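Local coordinates for protein thiamine phosphate pyrophosphorylase (Bacteroides thetaiotaomicron VPI-5482, PDB 3CEU) that probably makes thiamine phosphate, as a TIM-barrel member of the thiamine monophosphate synthase family, in the pathway to thiamine diphosphate, at residues K2-E15 with L27-Y41. Residues are numbered along the deposited sequence; the frame is centred on the assembly and turned at random.
Sequences KLIVVTTPTFFVEE and LDILHLRKPETPAMY
Lys34 drives its ammonium in among the 7-14 loop and the first residue of helix 15-24, where three oxygens grip NZ: Glu15 OE1 at 2.6 Å in a salt bridge, Thr8 O at 2.6 Å and Thr10 O at 2.9 Å. The carboxylate takes it on its syn side, whereas at Thr10 the nitrogen sits above the carbonyl plane, while Thr8 OG1 donates to the same oxygen in the carbonyl plane. A bend at chi2 (-60°) turns the lysine chain across Phe11, with CE over the ring centre and NZ beyond it in a cation-pi contact, 4.8 Å from the centroid. Tyr41 CB presses on the opposite ring face, also over its centre, so the phenyl group is clamped between the lysine chain and the start of helix 39-48. An alanine in place of Lys34 would probably leave Glu15 without its charge partner, strip a donor from both loop carbonyls and take the aliphatic chain and charge away from one face of Phe11.

Further back, strands 2-6 and 29-32 run parallel, their axes 4.8 Å apart at 24°. Val5 and Thr7 give their N-H groups to Ile29 O and His31 O, while Val5 O receives His31 N at 2.9 Å. Past the strand end Thr7 OG1 takes over as acceptor, meeting Arg33 N at 3.0 Å. At the other end Asp28 OD2 accepts Leu3 N on its anti side, and a water takes the N-H of Asp28 and lies within hydrogen-bonding distance of Leu3 O and Asp28 OD2.

This is the first beta-alpha-beta unit of the TIM barrel, with helix 15-24 making the crossover. Strand 168-171 closes the barrel beside 2-6 and strand 57-59 follows 29-32; His31 hydrogen-bonds to His60 and Tyr110, while helix 173-176 packs on Val5 and Thr8.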
ATOM      1  N   LYS A   2      -2.332  -3.861  -9.474  1.00 20.75           N
ATOM      2  CA  LYS A   2      -2.915  -3.111  -8.369  1.00 16.94           C
ATOM      3  C   LYS A   2      -2.044  -1.922  -7.971  1.00 18.81           C
ATOM      4  O   LYS A   2      -0.820  -1.942  -8.124  1.00 23.54           O
ATOM      5  CB  LYS A   2      -3.124  -4.028  -7.160  1.00 17.39           C
ATOM      6  CG  LYS A   2      -4.226  -5.067  -7.350  1.00  7.31           C
ATOM      7  CD  LYS A   2      -4.376  -5.949  -6.116  1.00 29.76           C
ATOM      8  CE  LYS A   2      -5.563  -6.890  -6.247  1.00 20.31           C
ATOM      9  NZ  LYS A   2      -5.498  -7.651  -7.527  1.00 28.11           N
ATOM     10  N   LEU A   3      -2.698  -0.876  -7.483  1.00 16.21           N
ATOM     11  CA  LEU A   3      -2.021   0.330  -7.033  1.00 14.76           C
ATOM     12  C   LEU A   3      -2.396   0.549  -5.567  1.00 12.09           C
ATOM     13  O   LEU A   3      -3.503   0.987  -5.254  1.00 11.12           O
ATOM     14  CB  LEU A   3      -2.450   1.537  -7.877  1.00 14.78           C
ATOM     15  CG  LEU A   3      -1.769   2.864  -7.521  1.00 24.72           C
ATOM     16  CD1 LEU A   3      -0.256   2.676  -7.570  1.00 18.45           C
ATOM     17  CD2 LEU A   3      -2.211   3.962  -8.473  1.00 29.74           C
ATOM     18  N   ILE A   4      -1.463   0.231  -4.676  1.00 17.28           N
ATOM     19  CA  ILE A   4      -1.679   0.360  -3.239  1.00 10.73           C
ATOM     20  C   ILE A   4      -1.105   1.663  -2.708  1.00 13.08           C
ATOM     21  O   ILE A   4       0.010   2.060  -3.069  1.00 13.46           O
ATOM     22  CB  ILE A   4      -1.020  -0.813  -2.479  1.00 14.43           C
ATOM     23  CG1 ILE A   4      -1.539  -2.146  -3.033  1.00  9.21           C
ATOM     24  CG2 ILE A   4      -1.311  -0.706  -0.995  1.00  8.24           C
ATOM     25  CD1 ILE A   4      -0.720  -3.351  -2.611  1.00 17.44           C
ATOM     26  N   VAL A   5      -1.879   2.324  -1.850  1.00 11.82           N
ATOM     27  CA  VAL A   5      -1.473   3.589  -1.236  1.00 14.36           C
ATOM     28  C   VAL A   5      -1.302   3.431   0.274  1.00 17.70           C
ATOM     29  O   VAL A   5      -2.168   2.870   0.941  1.00 11.67           O
ATOM     30  CB  VAL A   5      -2.536   4.710  -1.461  1.00 13.22           C
ATOM     31  CG1 VAL A   5      -2.173   5.943  -0.628  1.00  1.59           C
ATOM     32  CG2 VAL A   5      -2.619   5.081  -2.941  1.00 15.58           C
ATOM     33  N   VAL A   6      -0.184   3.913   0.812  1.00 14.11           N
ATOM     34  CA  VAL A   6       0.020   3.853   2.253  1.00 16.90           C
ATOM     35  C   VAL A   6      -0.264   5.256   2.791  1.00 15.28           C
ATOM     36  O   VAL A   6       0.130   6.254   2.172  1.00  8.47           O
ATOM     37  CB  VAL A   6       1.474   3.466   2.647  1.00 14.77           C
ATOM     38  CG1 VAL A   6       1.574   3.352   4.163  1.00  6.20           C
ATOM     39  CG2 VAL A   6       1.883   2.157   1.998  1.00  9.88           C
ATOM     40  N   THR A   7      -0.970   5.331   3.920  1.00 10.31           N
ATOM     41  CA  THR A   7      -1.286   6.614   4.546  1.00  8.38           C
ATOM     42  C   THR A   7       0.009   7.253   5.018  1.00 15.51           C
ATOM     43  O   THR A   7       1.091   6.696   4.856  1.00 23.41           O
ATOM     44  CB  THR A   7      -2.141   6.469   5.825  1.00  7.86           C
ATOM     45  OG1 THR A   7      -1.378   5.761   6.811  1.00 12.92           O
ATOM     46  CG2 THR A   7      -3.441   5.738   5.556  1.00  6.15           C
ATOM     47  N   THR A   8      -0.125   8.428   5.616  1.00 19.71           N
ATOM     48  CA  THR A   8       1.001   9.157   6.185  1.00 20.14           C
ATOM     49  C   THR A   8       1.159   8.646   7.621  1.00 20.84           C
ATOM     50  O   THR A   8       0.183   8.204   8.235  1.00 18.10           O
ATOM     51  CB  THR A   8       0.707  10.660   6.238  1.00 16.12           C
ATOM     52  OG1 THR A   8      -0.652  10.859   6.638  1.00 10.66           O
ATOM     53  CG2 THR A   8       0.935  11.298   4.886  1.00 12.81           C
ATOM     54  N   PRO A   9       2.380   8.714   8.177  1.00 18.95           N
ATOM     55  CA  PRO A   9       2.632   8.245   9.542  1.00 15.38           C
ATOM     56  C   PRO A   9       1.824   9.004  10.598  1.00 19.54           C
ATOM     57  O   PRO A   9       1.584   8.485  11.686  1.00 16.21           O
ATOM     58  CB  PRO A   9       4.137   8.455   9.709  1.00  9.78           C
ATOM     59  CG  PRO A   9       4.662   8.381   8.299  1.00 27.37           C
ATOM     60  CD  PRO A   9       3.626   9.175   7.543  1.00 22.25           C
ATOM     61  N   THR A  10       1.410  10.226  10.271  1.00 17.01           N
ATOM     62  CA  THR A  10       0.649  11.046  11.200  1.00 15.63           C
ATOM     63  C   THR A  10      -0.767  11.396  10.728  1.00 18.72           C
ATOM     64  O   THR A  10      -1.065  11.352   9.534  1.00 13.99           O
ATOM     65  CB  THR A  10       1.416  12.358  11.536  1.00 17.74           C
ATOM     66  OG1 THR A  10       0.509  13.308  12.105  1.00 27.01           O
ATOM     67  CG2 THR A  10       2.049  12.954  10.295  1.00 17.63           C
ATOM     68  N   PHE A  11      -1.627  11.734  11.692  1.00 22.16           N
ATOM     69  CA  PHE A  11      -3.027  12.105  11.460  1.00 19.87           C
ATOM     70  C   PHE A  11      -3.154  13.589  11.117  1.00 24.62           C
ATOM     71  O   PHE A  11      -2.473  14.428  11.711  1.00 33.27           O
ATOM     72  CB  PHE A  11      -3.861  11.823  12.723  1.00 13.97           C
ATOM     73  CG  PHE A  11      -4.131  10.359  12.969  1.00 13.35           C
ATOM     74  CD1 PHE A  11      -5.235   9.738  12.398  1.00  7.75           C
ATOM     75  CD2 PHE A  11      -3.265   9.598  13.739  1.00  2.87           C
ATOM     76  CE1 PHE A  11      -5.470   8.375  12.589  1.00 19.50           C
ATOM     77  CE2 PHE A  11      -3.495   8.236  13.930  1.00 20.90           C
ATOM     78  CZ  PHE A  11      -4.599   7.624  13.355  1.00 12.07           C
ATOM     79  N   PHE A  12      -4.023  13.913  10.164  1.00 25.26           N
ATOM     80  CA  PHE A  12      -4.239  15.307   9.784  1.00 30.59           C
ATOM     81  C   PHE A  12      -5.667  15.548   9.295  1.00 30.96           C
ATOM     82  O   PHE A  12      -6.286  14.664   8.700  1.00 31.12           O
ATOM     83  CB  PHE A  12      -3.229  15.753   8.714  1.00 30.78           C
ATOM     84  CG  PHE A  12      -3.364  15.036   7.400  1.00 30.40           C
ATOM     85  CD1 PHE A  12      -2.829  13.761   7.225  1.00 27.23           C
ATOM     86  CD2 PHE A  12      -4.014  15.644   6.329  1.00 26.58           C
ATOM     87  CE1 PHE A  12      -2.938  13.106   6.004  1.00 18.34           C
ATOM     88  CE2 PHE A  12      -4.130  14.999   5.102  1.00 23.22           C
ATOM     89  CZ  PHE A  12      -3.591  13.726   4.939  1.00 30.66           C
ATOM     90  N   VAL A  13      -6.186  16.746   9.560  1.00 30.45           N
ATOM     91  CA  VAL A  13      -7.543  17.107   9.159  1.00 37.62           C
ATOM     92  C   VAL A  13      -7.722  16.981   7.655  1.00 40.47           C
ATOM     93  O   VAL A  13      -6.806  17.284   6.887  1.00 44.47           O
ATOM     94  CB  VAL A  13      -7.885  18.554   9.561  1.00 36.89           C
ATOM     95  CG1 VAL A  13      -8.002  18.663  11.066  1.00 39.79           C
ATOM     96  CG2 VAL A  13      -6.811  19.500   9.036  1.00 40.20           C
ATOM     97  N   GLU A  14      -8.909  16.547   7.244  1.00 35.91           N
ATOM     98  CA  GLU A  14      -9.221  16.368   5.830  1.00 42.79           C
ATOM     99  C   GLU A  14      -8.700  15.043   5.273  1.00 34.02           C
ATOM    100  O   GLU A  14      -9.045  14.659   4.153  1.00 32.58           O
ATOM    101  CB  GLU A  14      -8.673  17.541   5.007  1.00 45.34           C
ATOM    102  CG  GLU A  14      -9.583  18.763   5.034  1.00 56.98           C
ATOM    103  CD  GLU A  14      -9.007  19.947   4.284  1.00 62.47           C
ATOM    104  OE1 GLU A  14      -8.034  20.557   4.784  1.00 61.31           O
ATOM    105  OE2 GLU A  14      -9.530  20.264   3.194  1.00 65.91           O
ATOM    106  N   GLU A  15      -7.886  14.342   6.062  1.00 29.95           N
ATOM    107  CA  GLU A  15      -7.328  13.055   5.646  1.00 26.35           C
ATOM    108  C   GLU A  15      -8.439  12.065   5.267  1.00 22.25           C
ATOM    109  O   GLU A  15      -8.313  11.332   4.281  1.00 20.15           O
ATOM    110  CB  GLU A  15      -6.474  12.451   6.770  1.00 33.17           C
ATOM    111  CG  GLU A  15      -5.723  11.189   6.355  1.00 35.33           C
ATOM    112  CD  GLU A  15      -4.988  10.505   7.506  1.00 35.91           C
ATOM    113  OE1 GLU A  15      -4.237   9.547   7.227  1.00 33.70           O
ATOM    114  OE2 GLU A  15      -5.159  10.915   8.676  1.00 31.31           O
ATOM    115  N   LEU A  27      -9.388   3.388  -5.789  1.00 18.85           N
ATOM    116  CA  LEU A  27      -8.214   2.929  -5.059  1.00 15.25           C
ATOM    117  C   LEU A  27      -8.368   1.436  -4.711  1.00 17.82           C
ATOM    118  O   LEU A  27      -9.312   1.044  -4.031  1.00 22.48           O
ATOM    119  CB  LEU A  27      -8.051   3.735  -3.776  1.00 14.54           C
ATOM    120  CG  LEU A  27      -7.039   3.197  -2.752  1.00 12.39           C
ATOM    121  CD1 LEU A  27      -5.627   3.131  -3.347  1.00 18.26           C
ATOM    122  CD2 LEU A  27      -7.065   4.115  -1.558  1.00  4.99           C
ATOM    123  N   ASP A  28      -7.450   0.603  -5.181  1.00 18.38           N
ATOM    124  CA  ASP A  28      -7.536  -0.820  -4.895  1.00 22.89           C
ATOM    125  C   ASP A  28      -7.454  -1.074  -3.390  1.00 23.39           C
ATOM    126  O   ASP A  28      -8.438  -1.481  -2.771  1.00 17.86           O
ATOM    127  CB  ASP A  28      -6.413  -1.581  -5.609  1.00 20.82           C
ATOM    128  CG  ASP A  28      -6.535  -1.533  -7.131  1.00 36.11           C
ATOM    129  OD1 ASP A  28      -7.492  -2.137  -7.685  1.00 46.57           O
ATOM    130  OD2 ASP A  28      -5.668  -0.895  -7.784  1.00 41.27           O
ATOM    131  N   ILE A  29      -6.286  -0.809  -2.807  1.00 22.30           N
ATOM    132  CA  ILE A  29      -6.051  -1.040  -1.382  1.00 16.62           C
ATOM    133  C   ILE A  29      -5.419   0.144  -0.648  1.00 17.89           C
ATOM    134  O   ILE A  29      -4.634   0.907  -1.214  1.00 16.57           O
ATOM    135  CB  ILE A  29      -5.138  -2.286  -1.179  1.00 15.71           C
ATOM    136  CG1 ILE A  29      -5.794  -3.516  -1.810  1.00  8.90           C
ATOM    137  CG2 ILE A  29      -4.895  -2.533   0.305  1.00 11.64           C
ATOM    138  CD1 ILE A  29      -4.926  -4.771  -1.781  1.00 12.23           C
ATOM    139  N   LEU A  30      -5.774   0.278   0.625  1.00 14.48           N
ATOM    140  CA  LEU A  30      -5.257   1.340   1.483  1.00 18.00           C
ATOM    141  C   LEU A  30      -4.574   0.697   2.675  1.00 18.89           C
ATOM    142  O   LEU A  30      -5.173  -0.115   3.377  1.00 16.43           O
ATOM    143  CB  LEU A  30      -6.394   2.225   1.990  1.00  8.32           C
ATOM    144  CG  LEU A  30      -5.970   3.312   2.969  1.00  7.62           C
ATOM    145  CD1 LEU A  30      -5.120   4.344   2.245  1.00 16.15           C
ATOM    146  CD2 LEU A  30      -7.192   3.975   3.576  1.00 13.74           C
ATOM    147  N   HIS A  31      -3.315   1.060   2.889  1.00 25.43           N
ATOM    148  CA  HIS A  31      -2.546   0.548   4.016  1.00 23.66           C
ATOM    149  C   HIS A  31      -2.480   1.626   5.089  1.00 19.49           C
ATOM    150  O   HIS A  31      -1.802   2.650   4.930  1.00 17.92           O
ATOM    151  CB  HIS A  31      -1.134   0.143   3.577  1.00 21.48           C
ATOM    152  CG  HIS A  31      -1.011  -1.305   3.210  1.00 20.71           C
ATOM    153  ND1 HIS A  31      -0.276  -2.203   3.957  1.00 19.90           N
ATOM    154  CD2 HIS A  31      -1.569  -2.025   2.208  1.00 18.87           C
ATOM    155  CE1 HIS A  31      -0.388  -3.408   3.433  1.00 27.04           C
ATOM    156  NE2 HIS A  31      -1.169  -3.329   2.369  1.00 20.35           N
ATOM    157  N   LEU A  32      -3.211   1.387   6.173  1.00 13.32           N
ATOM    158  CA  LEU A  32      -3.266   2.311   7.298  1.00 15.70           C
ATOM    159  C   LEU A  32      -2.040   2.100   8.169  1.00 14.02           C
ATOM    160  O   LEU A  32      -1.916   1.087   8.851  1.00 16.22           O
ATOM    161  CB  LEU A  32      -4.544   2.067   8.115  1.00 11.57           C
ATOM    162  CG  LEU A  32      -4.777   2.916   9.361  1.00 13.80           C
ATOM    163  CD1 LEU A  32      -4.746   4.398   9.004  1.00 14.41           C
ATOM    164  CD2 LEU A  32      -6.116   2.547   9.981  1.00  9.53           C
ATOM    165  N   ARG A  33      -1.128   3.060   8.131  1.00 21.68           N
ATOM    166  CA  ARG A  33       0.089   2.978   8.928  1.00 20.60           C
ATOM    167  C   ARG A  33       0.280   4.273   9.708  1.00 17.41           C
ATOM    168  O   ARG A  33       0.597   5.318   9.139  1.00 14.47           O
ATOM    169  CB  ARG A  33       1.287   2.697   8.012  1.00 22.06           C
ATOM    170  CG  ARG A  33       2.645   2.567   8.694  1.00 15.12           C
ATOM    171  CD  ARG A  33       3.685   2.065   7.695  1.00 16.50           C
ATOM    172  NE  ARG A  33       5.059   2.156   8.181  1.00 20.11           N
ATOM    173  CZ  ARG A  33       5.732   3.296   8.357  1.00 27.21           C
ATOM    174  NH1 ARG A  33       5.166   4.470   8.092  1.00 13.41           N
ATOM    175  NH2 ARG A  33       6.989   3.264   8.783  1.00 28.63           N
ATOM    176  N   LYS A  34       0.047   4.186  11.016  1.00 15.05           N
ATOM    177  CA  LYS A  34       0.180   5.316  11.933  1.00 14.86           C
ATOM    178  C   LYS A  34       1.050   4.860  13.103  1.00 19.01           C
ATOM    179  O   LYS A  34       0.540   4.555  14.183  1.00 19.93           O
ATOM    180  CB  LYS A  34      -1.187   5.735  12.473  1.00 16.85           C
ATOM    181  CG  LYS A  34      -2.216   6.107  11.419  1.00  9.80           C
ATOM    182  CD  LYS A  34      -1.741   7.277  10.580  1.00 20.33           C
ATOM    183  CE  LYS A  34      -2.827   7.764   9.632  1.00 18.62           C
ATOM    184  NZ  LYS A  34      -2.315   8.865   8.779  1.00 13.91           N
ATOM    185  N   PRO A  35       2.375   4.831  12.908  1.00 16.94           N
ATOM    186  CA  PRO A  35       3.345   4.410  13.923  1.00 23.80           C
ATOM    187  C   PRO A  35       3.158   5.052  15.294  1.00 29.15           C
ATOM    188  O   PRO A  35       3.007   6.267  15.395  1.00 35.04           O
ATOM    189  CB  PRO A  35       4.685   4.802  13.308  1.00 28.92           C
ATOM    190  CG  PRO A  35       4.415   4.776  11.824  1.00  6.04           C
ATOM    191  CD  PRO A  35       3.060   5.400  11.734  1.00 11.95           C
ATOM    192  N   GLU A  36       3.179   4.231  16.343  1.00 34.24           N
ATOM    193  CA  GLU A  36       3.056   4.718  17.722  1.00 37.17           C
ATOM    194  C   GLU A  36       1.950   5.758  17.891  1.00 34.36           C
ATOM    195  O   GLU A  36       2.228   6.920  18.190  1.00 38.56           O
ATOM    196  CB  GLU A  36       4.385   5.344  18.169  1.00 38.87           C
ATOM    197  CG  GLU A  36       5.617   4.427  18.114  1.00 42.88           C
ATOM    198  CD  GLU A  36       5.655   3.391  19.232  1.00 43.63           C
ATOM    199  OE1 GLU A  36       5.533   3.774  20.421  1.00 42.45           O
ATOM    200  OE2 GLU A  36       5.831   2.192  18.917  1.00 48.30           O
ATOM    201  N   THR A  37       0.700   5.345  17.735  1.00 31.36           N
ATOM    202  CA  THR A  37      -0.400   6.294  17.850  1.00 31.37           C
ATOM    203  C   THR A  37      -1.598   5.723  18.604  1.00 30.70           C
ATOM    204  O   THR A  37      -1.937   4.555  18.434  1.00 28.95           O
ATOM    205  CB  THR A  37      -0.844   6.720  16.447  1.00 37.85           C
ATOM    206  OG1 THR A  37       0.319   6.934  15.635  1.00 31.47           O
ATOM    207  CG2 THR A  37      -1.644   8.005  16.508  1.00 34.37           C
ATOM    208  N   PRO A  38      -2.250   6.542  19.450  1.00 28.08           N
ATOM    209  CA  PRO A  38      -3.416   6.112  20.228  1.00 29.41           C
ATOM    210  C   PRO A  38      -4.483   5.536  19.310  1.00 27.13           C
ATOM    211  O   PRO A  38      -4.879   6.184  18.340  1.00 20.07           O
ATOM    212  CB  PRO A  38      -3.892   7.405  20.881  1.00 28.63           C
ATOM    213  CG  PRO A  38      -2.649   8.193  21.026  1.00 39.70           C
ATOM    214  CD  PRO A  38      -1.947   7.957  19.718  1.00 34.50           C
ATOM    215  N   ALA A  39      -4.952   4.330  19.622  1.00 25.43           N
ATOM    216  CA  ALA A  39      -5.976   3.670  18.812  1.00 26.56           C
ATOM    217  C   ALA A  39      -7.112   4.632  18.474  1.00 24.61           C
ATOM    218  O   ALA A  39      -7.604   4.662  17.344  1.00 25.83           O
ATOM    219  CB  ALA A  39      -6.517   2.457  19.549  1.00 15.44           C
HETATM  220  N   MSE A  40      -7.517   5.404  19.474  1.00 20.94           N
HETATM  221  CA  MSE A  40      -8.578   6.391  19.340  1.00 33.09           C
HETATM  222  C   MSE A  40      -8.574   7.077  17.968  1.00 31.48           C
HETATM  223  O   MSE A  40      -9.587   7.107  17.269  1.00 30.70           O
HETATM  224  CB  MSE A  40      -8.417   7.432  20.450  1.00 35.80           C
HETATM  225  CG  MSE A  40      -9.373   8.604  20.417  1.00 58.76           C
HETATM  226 SE   MSE A  40      -8.700  10.027  21.568  1.00 85.45          SE
HETATM  227  CE  MSE A  40      -8.806   9.111  23.279  1.00 66.73           C
ATOM    228  N   TYR A  41      -7.428   7.616  17.579  1.00 26.63           N
ATOM    229  CA  TYR A  41      -7.316   8.306  16.299  1.00 22.97           C
ATOM    230  C   TYR A  41      -7.600   7.418  15.085  1.00 23.74           C
ATOM    231  O   TYR A  41      -8.165   7.881  14.092  1.00 17.78           O
ATOM    232  CB  TYR A  41      -5.936   8.954  16.180  1.00 20.73           C
ATOM    233  CG  TYR A  41      -5.664   9.946  17.287  1.00 20.83           C
ATOM    234  CD1 TYR A  41      -6.601  10.925  17.609  1.00 28.93           C
ATOM    235  CD2 TYR A  41      -4.466   9.919  17.998  1.00 28.35           C
ATOM    236  CE1 TYR A  41      -6.356  11.856  18.609  1.00 34.88           C
ATOM    237  CE2 TYR A  41      -4.205  10.848  19.005  1.00 39.17           C
ATOM    238  CZ  TYR A  41      -5.157  11.817  19.304  1.00 41.63           C
ATOM    239  OH  TYR A  41      -4.912  12.763  20.278  1.00 46.95           O
TER
HETATM  240  O   HOH W   1      -5.699   1.829  -6.982  1.00 39.87           O